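Local coordinates for ferritin like protein (Caulobacter vibrioides, PDB 3HL1) that is of unknown function but belongs to the ferritin-like clan and, as in many of its relatives, probably binds metal within a bundle of helices, at residues Leu33-Asp38 / Pro247-Gly252; Leu91-Pro96 / Arg127-Pro132; Cys119-Pro124 / Gly142-Phe147; Glu264-Leu269 / Leu305-Leu310. All coordinates share one frame; numbering follows the deposited sequence.

Interaction 1: Leu33-Asp38 / Pro247-Gly252; sequences LYSIKD and PGVYTG
Tyr34 meets Tyr250 through its backbone: the carbonyl O of Tyr34 lies at the edge of the Tyr250 ring, near the ring plane, with Tyr250 CD2 3.5 Å away. The Tyr34 ring itself leads off toward Tyr44 and Ile304. Ser35 O accepts from Tyr250 N at 2.8 Å and also receives a CA-H...O contact from Val249. The Ser35 hydroxyl turns to Val32 O and Leu110 N, and no more than grazes CG1 of Val249. Ile36 marks the register, its backbone bridged to that of Val249 in a single beta-type bridge; the chain leaving helix 8-35 thus pairs with an irregular loop in a protein that has no regular strands. The bridge brings the end of helix 8-35 against the loop between helices 233-242 and 261-283. With CG2 anti to the backbone N, Ile36 lays that methyl against Pro247 CG, 3.6 Å away. Lys37 closes the bridge, its N donating almost straight (171°) to Gly248 O at 3.0 Å. The aliphatic part of its side chain then spreads over Tyr250: Lys37 CG sits above the ring centre, 3.8 Å from the centroid and 7° off the normal, a CH-pi contact. Further out, Lys37 CE passes Val249 O at 3.4 Å. Water 1 lies at the edge of the Tyr250 ring, in its plane, joining Tyr250 OH to Lys37 O. Asp38 adds a second water link, its N donating to water 2, which in turn donates to Gly248 O.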
# COMPACT_ATOMS: atom_id res chain seq x y z
N LEU A 33 12.66 -5.14 -0.67
CA LEU A 33 13.16 -5.67 0.60
C LEU A 33 13.97 -6.93 0.44
O LEU A 33 15.11 -7.02 0.84
CB LEU A 33 11.98 -5.98 1.55
CG LEU A 33 12.27 -6.47 2.95
CD1 LEU A 33 13.16 -5.40 3.74
CD2 LEU A 33 10.97 -6.91 3.69
N TYR A 34 13.37 -7.93 -0.16
CA TYR A 34 14.01 -9.25 -0.22
C TYR A 34 15.16 -9.31 -1.21
O TYR A 34 15.98 -10.24 -1.12
CB TYR A 34 12.98 -10.35 -0.49
CG TYR A 34 12.18 -10.68 0.75
CD1 TYR A 34 12.78 -11.31 1.83
CD2 TYR A 34 10.85 -10.27 0.89
CE1 TYR A 34 12.08 -11.58 2.99
CE2 TYR A 34 10.15 -10.53 2.05
CZ TYR A 34 10.76 -11.21 3.08
OH TYR A 34 10.08 -11.48 4.22
N SER A 35 15.29 -8.29 -2.06
CA SER A 35 16.49 -8.15 -2.92
C SER A 35 17.76 -7.88 -2.14
O SER A 35 18.83 -8.18 -2.65
CB SER A 35 16.36 -7.08 -4.00
OG SER A 35 16.58 -5.78 -3.45
N ILE A 36 17.65 -7.32 -0.94
CA ILE A 36 18.76 -6.93 -0.15
C ILE A 36 19.32 -8.18 0.51
O ILE A 36 18.64 -8.82 1.29
CB ILE A 36 18.41 -5.91 0.93
CG1 ILE A 36 17.77 -4.69 0.24
CG2 ILE A 36 19.68 -5.50 1.69
CD1 ILE A 36 17.06 -3.67 1.21
N LYS A 37 20.56 -8.51 0.19
CA LYS A 37 21.13 -9.77 0.63
C LYS A 37 21.26 -9.86 2.15
O LYS A 37 20.97 -10.91 2.75
CB LYS A 37 22.50 -10.00 -0.03
CG LYS A 37 22.47 -10.22 -1.51
CD LYS A 37 23.89 -10.57 -2.05
CE LYS A 37 23.91 -10.76 -3.56
NZ LYS A 37 25.28 -11.21 -4.04
N ASP A 38 21.72 -8.77 2.75
CA ASP A 38 21.95 -8.72 4.19
C ASP A 38 20.79 -8.07 4.98
O ASP A 38 20.62 -6.85 4.97
CB ASP A 38 23.30 -8.05 4.46
CG ASP A 38 23.67 -8.01 5.93
OD1 ASP A 38 22.93 -8.55 6.78
OD2 ASP A 38 24.73 -7.42 6.23
N PRO A 247 23.57 -1.54 0.25
CA PRO A 247 23.96 -2.93 0.46
C PRO A 247 23.88 -3.73 -0.84
O PRO A 247 23.16 -3.33 -1.77
CB PRO A 247 22.91 -3.43 1.48
CG PRO A 247 21.70 -2.57 1.24
CD PRO A 247 22.28 -1.22 0.88
N GLY A 248 24.55 -4.87 -0.86
CA GLY A 248 24.51 -5.77 -2.02
C GLY A 248 23.10 -6.33 -2.21
O GLY A 248 22.39 -6.56 -1.22
N VAL A 249 22.70 -6.47 -3.46
CA VAL A 249 21.39 -6.99 -3.81
C VAL A 249 21.52 -8.21 -4.73
O VAL A 249 22.51 -8.37 -5.48
CB VAL A 249 20.51 -5.94 -4.49
CG1 VAL A 249 20.39 -4.68 -3.57
CG2 VAL A 249 21.05 -5.58 -5.87
N TYR A 250 20.53 -9.09 -4.66
CA TYR A 250 20.44 -10.17 -5.58
C TYR A 250 20.19 -9.61 -6.96
O TYR A 250 19.63 -8.54 -7.16
CB TYR A 250 19.31 -11.14 -5.24
CG TYR A 250 19.50 -11.83 -3.96
CD1 TYR A 250 20.42 -12.87 -3.85
CD2 TYR A 250 18.77 -11.45 -2.84
CE1 TYR A 250 20.62 -13.54 -2.61
CE2 TYR A 250 18.98 -12.08 -1.62
CZ TYR A 250 19.91 -13.12 -1.52
OH TYR A 250 20.06 -13.73 -0.29
N THR A 251 20.65 -10.38 -7.92
CA THR A 251 20.50 -10.07 -9.31
C THR A 251 19.39 -11.00 -9.86
O THR A 251 19.22 -12.14 -9.41
CB THR A 251 21.88 -10.28 -10.00
OG1 THR A 251 21.86 -9.66 -11.28
CG2 THR A 251 22.17 -11.75 -10.13
N GLY A 252 18.59 -10.51 -10.79
CA GLY A 252 17.54 -11.33 -11.34
C GLY A 252 17.02 -10.81 -12.62
O GLY A 252 17.18 -9.63 -12.92
O HOH W 1 19.09 -12.57 1.87
O HOH W 2 23.07 -6.83 1.30

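Interaction 2: Leu91-Pro96 / Arg127-Pro132; sequences LDTPNP and RTQREP
The guanidinium of Arg130 carries Leu91 on one face and Glu146 at its NE edge: Leu91 CB stands 3.6 Å above the plane, offset toward the rim, while CD1 and CD2 reach the NH2 and NH1 sides. Arg130 gets there by a chain bent at chi3 (-100°), and its CD approaches Leu91 O at 3.4 Å. The charged end is held by a salt bridge from NE to Glu146 OE1. Asp92 OD1 remains 4.7 Å from Arg130 NE, too far for contact. The side-chain carboxyl group of Asp92 instead leans on Thr128, Asp92 OD1 lying 3.1 Å from Thr128 CB and close to CG2, while the Thr128 hydroxyl turns back to Glu125 O.

The backbones are joined by one nearly straight hydrogen bond, from Thr93 N to Thr128 O at 3.1 Å. Gln129 crosses Thr93 at about a right angle, and its NE2 donates weakly to Thr93 O (3.0 Å, 129°). Two waters add further links: water 3 between Thr93 OG1 and Gln129 O, and water 4 between the carbonyls of Pro94 and Arg127.

Both segments are irregular, tying the loop that precedes helix 112-121 to the one that follows it, with helix 144-157 supplying Glu146.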
# COMPACT_ATOMS: atom_id res chain seq x y z
N LEU A 91 0.04 16.50 -11.66
CA LEU A 91 -0.80 17.45 -10.93
C LEU A 91 -0.01 18.35 -9.98
O LEU A 91 -0.51 19.35 -9.49
CB LEU A 91 -1.90 16.73 -10.16
CG LEU A 91 -2.91 15.93 -10.98
CD1 LEU A 91 -3.81 15.13 -10.09
CD2 LEU A 91 -3.75 16.89 -11.85
N ASP A 92 1.22 17.96 -9.67
CA ASP A 92 1.99 18.61 -8.63
C ASP A 92 2.97 19.62 -9.23
O ASP A 92 3.44 19.45 -10.33
CB ASP A 92 2.80 17.55 -7.86
CG ASP A 92 1.93 16.49 -7.23
OD1 ASP A 92 0.78 16.84 -6.88
OD2 ASP A 92 2.38 15.32 -7.09
N THR A 93 3.31 20.63 -8.44
CA THR A 93 4.25 21.67 -8.86
C THR A 93 5.27 21.90 -7.72
O THR A 93 4.90 22.21 -6.59
CB THR A 93 3.48 22.94 -9.22
OG1 THR A 93 2.73 23.35 -8.08
CG2 THR A 93 2.46 22.69 -10.40
N PRO A 94 6.56 21.61 -7.97
CA PRO A 94 7.11 21.01 -9.20
C PRO A 94 6.67 19.54 -9.31
O PRO A 94 6.26 18.95 -8.30
CB PRO A 94 8.63 21.10 -8.99
CG PRO A 94 8.80 21.02 -7.51
CD PRO A 94 7.60 21.77 -6.93
N ASN A 95 6.67 19.00 -10.52
CA ASN A 95 6.39 17.60 -10.73
C ASN A 95 7.53 16.86 -10.04
O ASN A 95 8.69 17.07 -10.37
CB ASN A 95 6.31 17.28 -12.21
CG ASN A 95 5.89 15.88 -12.47
OD1 ASN A 95 6.11 14.98 -11.65
ND2 ASN A 95 5.25 15.68 -13.62
N PRO A 96 7.21 16.05 -9.01
CA PRO A 96 8.33 15.43 -8.28
C PRO A 96 9.07 14.38 -9.09
O PRO A 96 10.12 13.96 -8.65
CB PRO A 96 7.64 14.77 -7.05
CG PRO A 96 6.21 14.52 -7.49
CD PRO A 96 5.90 15.71 -8.44
N ARG A 127 4.13 19.34 -0.18
CA ARG A 127 5.08 19.68 -1.24
C ARG A 127 4.44 19.81 -2.63
O ARG A 127 5.02 20.40 -3.53
CB ARG A 127 6.19 18.65 -1.23
CG ARG A 127 6.93 18.71 0.08
CD ARG A 127 7.71 17.52 0.32
NE ARG A 127 9.02 17.58 -0.28
CZ ARG A 127 10.16 17.79 0.37
NH1 ARG A 127 11.29 17.78 -0.33
NH2 ARG A 127 10.18 18.00 1.69
N THR A 128 3.24 19.24 -2.82
CA THR A 128 2.57 19.26 -4.13
C THR A 128 2.11 20.67 -4.56
O THR A 128 1.89 20.94 -5.74
CB THR A 128 1.37 18.29 -4.15
OG1 THR A 128 0.34 18.73 -3.22
CG2 THR A 128 1.83 16.88 -3.82
N GLN A 129 1.95 21.54 -3.58
CA GLN A 129 1.44 22.89 -3.81
C GLN A 129 0.13 22.87 -4.59
O GLN A 129 -0.01 23.53 -5.60
CB GLN A 129 2.46 23.75 -4.54
CG GLN A 129 3.78 23.88 -3.85
CD GLN A 129 4.56 25.05 -4.39
OE1 GLN A 129 4.18 26.20 -4.16
NE2 GLN A 129 5.64 24.77 -5.12
N ARG A 130 -0.81 22.04 -4.15
CA ARG A 130 -2.12 22.10 -4.76
C ARG A 130 -3.22 22.04 -3.75
O ARG A 130 -3.08 21.48 -2.68
CB ARG A 130 -2.31 21.06 -5.87
CG ARG A 130 -2.21 19.62 -5.51
CD ARG A 130 -2.41 18.78 -6.76
NE ARG A 130 -3.76 18.21 -6.92
CZ ARG A 130 -4.62 18.46 -7.91
NH1 ARG A 130 -4.35 19.33 -8.89
NH2 ARG A 130 -5.77 17.83 -7.92
N GLU A 131 -4.31 22.70 -4.11
CA GLU A 131 -5.56 22.58 -3.39
C GLU A 131 -6.14 21.18 -3.68
O GLU A 131 -6.26 20.81 -4.84
CB GLU A 131 -6.54 23.68 -3.84
CG GLU A 131 -6.37 24.98 -3.07
CD GLU A 131 -6.71 24.79 -1.60
OE1 GLU A 131 -7.82 24.30 -1.30
OE2 GLU A 131 -5.86 25.12 -0.74
N PRO A 132 -6.48 20.41 -2.62
CA PRO A 132 -7.05 19.08 -2.82
C PRO A 132 -8.30 19.17 -3.66
O PRO A 132 -9.11 20.09 -3.44
CB PRO A 132 -7.40 18.62 -1.40
CG PRO A 132 -6.47 19.42 -0.53
CD PRO A 132 -6.33 20.72 -1.18
O HOH W 3 0.40 22.01 -7.90
O HOH W 4 5.61 19.07 -5.61

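Interaction 3: Cys119-Pro124 / Gly142-Phe147; sequences CLIEYP and GSIGEF
Ile144 carries the close part of this contact, its CD1 lying 3.2 Å from Ile121 O and 3.9 Å from Ile121 CG2. The two isoleucines cross at a slant. In Ile144, CG1 stands beside the backbone N and anti to the carbonyl carbon (chi1 -68°), and from there the extended chain sends CD1 over the last turn of helix 112-121. Ile121 also rests on Trp24, Thr25 and Tyr29, and Ile144 on Leu21, so that helix 8-35 backs both side chains. A second close approach is that of Ser143 CB to Tyr123 O, at 3.5 Å.

Elsewhere the segments stand apart, and no direct hydrogen bond spans them; two waters do so instead. Water 5 accepts from Ile144 N and lies within bonding distance of the carbonyls of Ile121 and Tyr123, whereas water 6 accepts from Gly145 N and is 2.9 Å from Tyr123 O. Ile144 N and Gly145 N thus donate to waters that lie against carbonyls at the end of helix 112-121 and just beyond it. A third amide is met within its own segment: Ser143, at the N-cap position, accepts through OG from Glu146 N at 3.0 Å. The Glu146 carboxylate returns to Gly142 N, which meets OE1 from above the carboxylate plane.

Glu122, just past the helix, brings its end near Ile144 CD1, but OE2 is hydrogen-bonded to His233 and Tyr29, and OE1 to an unidentified molecule, probably from the crystallisation liquor. The end of helix 112-121 thus meets the N-cap of helix 144-157 beside Glu122 and His233, consistent with the glutamate- and histidine-lined interior of ferritin-like bundles.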
# COMPACT_ATOMS: atom_id res chain seq x y z
N CYS A 119 10.04 6.98 -2.90
CA CYS A 119 9.99 8.39 -2.47
C CYS A 119 8.79 9.10 -3.09
O CYS A 119 8.05 9.83 -2.42
CB CYS A 119 11.27 9.15 -2.82
SG CYS A 119 12.72 8.68 -1.83
N LEU A 120 8.55 8.84 -4.37
CA LEU A 120 7.40 9.38 -5.10
C LEU A 120 6.06 8.91 -4.52
O LEU A 120 5.15 9.71 -4.31
CB LEU A 120 7.50 8.95 -6.56
CG LEU A 120 8.43 9.77 -7.44
CD1 LEU A 120 8.69 9.03 -8.72
CD2 LEU A 120 7.80 11.11 -7.71
N ILE A 121 5.95 7.63 -4.24
CA ILE A 121 4.70 7.07 -3.69
C ILE A 121 4.33 7.78 -2.40
O ILE A 121 3.16 8.07 -2.18
CB ILE A 121 4.82 5.57 -3.43
CG1 ILE A 121 4.80 4.78 -4.73
CG2 ILE A 121 3.68 5.04 -2.55
CD1 ILE A 121 5.53 3.42 -4.56
N GLU A 122 5.31 8.00 -1.54
CA GLU A 122 5.09 8.60 -0.25
C GLU A 122 5.28 10.13 -0.24
O GLU A 122 5.35 10.73 0.83
CB GLU A 122 6.05 7.98 0.78
CG GLU A 122 6.01 6.43 0.88
CD GLU A 122 4.82 5.87 1.68
OE1 GLU A 122 3.90 6.65 2.09
OE2 GLU A 122 4.80 4.64 1.89
N TYR A 123 5.35 10.73 -1.41
CA TYR A 123 5.57 12.17 -1.54
C TYR A 123 4.52 12.95 -0.75
O TYR A 123 3.31 12.71 -0.95
CB TYR A 123 5.49 12.57 -3.01
CG TYR A 123 5.99 13.96 -3.30
CD1 TYR A 123 7.33 14.31 -3.06
CD2 TYR A 123 5.15 14.91 -3.87
CE1 TYR A 123 7.78 15.55 -3.36
CE2 TYR A 123 5.62 16.17 -4.18
CZ TYR A 123 6.94 16.47 -3.90
OH TYR A 123 7.44 17.69 -4.23
N PRO A 124 4.96 13.86 0.14
CA PRO A 124 4.02 14.55 1.04
C PRO A 124 3.11 15.55 0.34
O PRO A 124 3.51 16.29 -0.54
CB PRO A 124 4.96 15.30 2.02
CG PRO A 124 6.26 14.61 1.91
CD PRO A 124 6.35 14.25 0.46
N GLY A 142 -2.54 14.11 -6.62
CA GLY A 142 -1.11 14.42 -6.66
C GLY A 142 -0.26 13.74 -5.60
O GLY A 142 0.95 13.77 -5.67
N SER A 143 -0.92 13.15 -4.61
CA SER A 143 -0.26 12.49 -3.47
C SER A 143 -1.28 11.60 -2.76
O SER A 143 -2.47 11.78 -2.93
CB SER A 143 0.22 13.53 -2.45
OG SER A 143 -0.86 14.35 -1.95
N ILE A 144 -0.79 10.70 -1.91
CA ILE A 144 -1.64 9.85 -1.11
C ILE A 144 -2.40 10.68 -0.11
O ILE A 144 -3.58 10.44 0.11
CB ILE A 144 -0.82 8.75 -0.37
CG1 ILE A 144 -0.25 7.78 -1.40
CG2 ILE A 144 -1.70 8.05 0.64
CD1 ILE A 144 0.66 6.67 -0.78
N GLY A 145 -1.74 11.68 0.46
CA GLY A 145 -2.33 12.56 1.39
C GLY A 145 -3.52 13.29 0.83
O GLY A 145 -4.54 13.46 1.54
N GLU A 146 -3.42 13.72 -0.43
CA GLU A 146 -4.55 14.38 -1.07
C GLU A 146 -5.73 13.43 -1.26
O GLU A 146 -6.92 13.78 -1.10
CB GLU A 146 -4.16 14.94 -2.43
CG GLU A 146 -5.29 15.77 -3.07
CD GLU A 146 -5.07 16.14 -4.54
OE1 GLU A 146 -3.93 16.03 -5.03
OE2 GLU A 146 -6.06 16.57 -5.21
N PHE A 147 -5.42 12.22 -1.69
CA PHE A 147 -6.45 11.16 -1.80
C PHE A 147 -7.20 11.06 -0.44
O PHE A 147 -8.44 11.09 -0.39
CB PHE A 147 -5.79 9.82 -2.14
CG PHE A 147 -6.77 8.72 -2.61
CD1 PHE A 147 -8.00 8.53 -2.02
CD2 PHE A 147 -6.43 7.89 -3.66
CE1 PHE A 147 -8.87 7.55 -2.47
CE2 PHE A 147 -7.31 6.92 -4.11
CZ PHE A 147 -8.54 6.78 -3.51
O HOH W 5 2.05 10.64 -2.09
O HOH W 6 1.22 11.84 0.87

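Interaction 4: Glu264-Leu269 / Leu305-Leu310; sequences EAQARL and LSCWKL
Ala265 and Cys307 face each other across an antiparallel helix pair, formed by helix 261-283 and helix 292-309, which are joined by a short connection as a helical hairpin. Over the segments in contact the axes come within 8.8 Å and run at 167°, and the small Ala265 and Cys307 meet where the backbones are nearest. Both direct their CB atoms toward the partner helix, and the CA atoms of Ala265 and Cys307 lie 5.3 Å apart.

Placed beside its own backbone N and anti to the carbonyl carbon (chi1 -70°), Cys307 SG lies against the backbone of Ala265, 3.6 Å from Ala265 O, between the side chains of Ala265 and Leu269. Cys307 SG is 3.9 Å from Ala265 CB and 4.1 Å from Leu269 CD2. Gln266 runs past the sulfur with its CG, while its amide continues to Val313 O and Thr254 O and so links the pair to the C-terminal tail and a preceding loop. Leu269 turns the rest of its side chain to Leu300, Asp303 and Ile304 of the partner helix, extending the contact along the hairpin.

Toward the surface, Ser306 OG passes Ala265 CB loosely. Leu310, the first residue beyond helix 292-309, reaches back over the same methyl, and Leu310 CD1 meets Ala265 CB at 3.7 Å.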
# COMPACT_ATOMS: atom_id res chain seq x y z
N GLU A 264 9.63 -21.50 -11.93
CA GLU A 264 8.83 -22.25 -10.99
C GLU A 264 8.74 -21.57 -9.65
O GLU A 264 7.69 -21.64 -9.01
CB GLU A 264 9.37 -23.67 -10.84
CG GLU A 264 9.24 -24.47 -12.13
CD GLU A 264 9.72 -25.87 -12.04
OE1 GLU A 264 10.13 -26.29 -10.95
OE2 GLU A 264 9.74 -26.56 -13.09
N ALA A 265 9.78 -20.85 -9.24
CA ALA A 265 9.74 -20.00 -8.05
C ALA A 265 8.71 -18.87 -8.22
O ALA A 265 7.90 -18.59 -7.30
CB ALA A 265 11.18 -19.44 -7.71
N GLN A 266 8.73 -18.21 -9.37
CA GLN A 266 7.70 -17.25 -9.69
C GLN A 266 6.32 -17.87 -9.64
O GLN A 266 5.40 -17.24 -9.15
CB GLN A 266 7.95 -16.61 -11.07
CG GLN A 266 9.14 -15.70 -11.11
CD GLN A 266 9.43 -15.15 -12.50
OE1 GLN A 266 9.10 -15.76 -13.53
NE2 GLN A 266 9.99 -13.95 -12.55
N ALA A 267 6.15 -19.05 -10.23
CA ALA A 267 4.83 -19.65 -10.28
C ALA A 267 4.32 -19.91 -8.88
O ALA A 267 3.13 -19.73 -8.62
CB ALA A 267 4.82 -20.91 -11.08
N ARG A 268 5.20 -20.38 -8.00
CA ARG A 268 4.82 -20.62 -6.61
C ARG A 268 4.37 -19.33 -5.90
O ARG A 268 3.36 -19.30 -5.17
CB ARG A 268 5.93 -21.33 -5.89
CG ARG A 268 5.80 -21.26 -4.44
CD ARG A 268 6.89 -21.98 -3.74
NE ARG A 268 6.43 -22.06 -2.37
CZ ARG A 268 5.91 -23.13 -1.78
NH1 ARG A 268 5.85 -24.31 -2.41
NH2 ARG A 268 5.49 -23.00 -0.52
N LEU A 269 5.09 -18.25 -6.14
CA LEU A 269 4.72 -16.96 -5.60
C LEU A 269 3.37 -16.46 -6.11
O LEU A 269 2.58 -16.00 -5.34
CB LEU A 269 5.82 -15.92 -5.86
CG LEU A 269 5.56 -14.44 -5.50
CD1 LEU A 269 5.13 -14.38 -3.99
CD2 LEU A 269 6.81 -13.64 -5.77
N LEU A 305 11.86 -14.24 -1.46
CA LEU A 305 13.31 -14.42 -1.32
C LEU A 305 13.82 -15.52 -2.24
O LEU A 305 14.89 -15.44 -2.84
CB LEU A 305 13.68 -14.76 0.11
CG LEU A 305 15.15 -15.02 0.43
CD1 LEU A 305 16.02 -13.85 0.02
CD2 LEU A 305 15.27 -15.28 1.92
N SER A 306 13.04 -16.57 -2.36
CA SER A 306 13.48 -17.71 -3.14
C SER A 306 13.59 -17.34 -4.63
O SER A 306 14.55 -17.73 -5.29
CB SER A 306 12.59 -18.92 -2.88
OG SER A 306 12.78 -19.83 -3.94
N CYS A 307 12.69 -16.50 -5.15
CA CYS A 307 12.82 -15.95 -6.50
C CYS A 307 14.15 -15.26 -6.70
O CYS A 307 14.90 -15.59 -7.62
CB CYS A 307 11.69 -14.98 -6.84
SG CYS A 307 10.07 -15.74 -7.04
N TRP A 308 14.46 -14.30 -5.83
CA TRP A 308 15.72 -13.59 -5.92
C TRP A 308 16.95 -14.47 -5.85
O TRP A 308 17.90 -14.31 -6.65
CB TRP A 308 15.80 -12.53 -4.81
CG TRP A 308 15.07 -11.28 -5.10
CD1 TRP A 308 14.13 -10.72 -4.31
CD2 TRP A 308 15.28 -10.40 -6.19
NE1 TRP A 308 13.73 -9.50 -4.84
CE2 TRP A 308 14.41 -9.30 -6.00
CE3 TRP A 308 16.10 -10.42 -7.32
CZ2 TRP A 308 14.34 -8.25 -6.90
CZ3 TRP A 308 16.04 -9.35 -8.21
CH2 TRP A 308 15.18 -8.29 -8.00
N LYS A 309 16.97 -15.38 -4.89
CA LYS A 309 18.06 -16.32 -4.79
C LYS A 309 18.26 -17.16 -6.06
O LYS A 309 19.39 -17.53 -6.36
CB LYS A 309 17.84 -17.25 -3.62
CG LYS A 309 18.18 -16.62 -2.27
CD LYS A 309 17.78 -17.59 -1.16
CE LYS A 309 18.70 -17.67 -0.01
NZ LYS A 309 19.55 -16.49 0.23
N LEU A 310 17.18 -17.47 -6.77
CA LEU A 310 17.25 -18.19 -8.04
C LEU A 310 17.48 -17.32 -9.27
O LEU A 310 17.51 -17.83 -10.38
CB LEU A 310 16.03 -19.10 -8.24
CG LEU A 310 15.94 -20.23 -7.22
CD1 LEU A 310 14.57 -20.84 -7.08
CD2 LEU A 310 17.03 -21.31 -7.45

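Interaction 3 is the buried contact of the four, its centre about 12 Å from that of the chain; the others are partly buried, their centres about 21 to 22 Å from it. Interactions 2 and 3 touch, the Arg130-Glu146 salt bridge tying the irregular loops of one to the capped helix start of the other. Interactions 1 and 4 touch as Trp308 packs on Tyr250 and on the end of helix 8-35; interaction 4 lies across the chain's centre from 2 and 3. Chemistry follows place: the loop contacts 1 and 2 rely on direct backbone hydrogen bonds and waters, interaction 3 on water between helix ends, and interaction 4 on largely apolar packing, with no hydrogen bond across it.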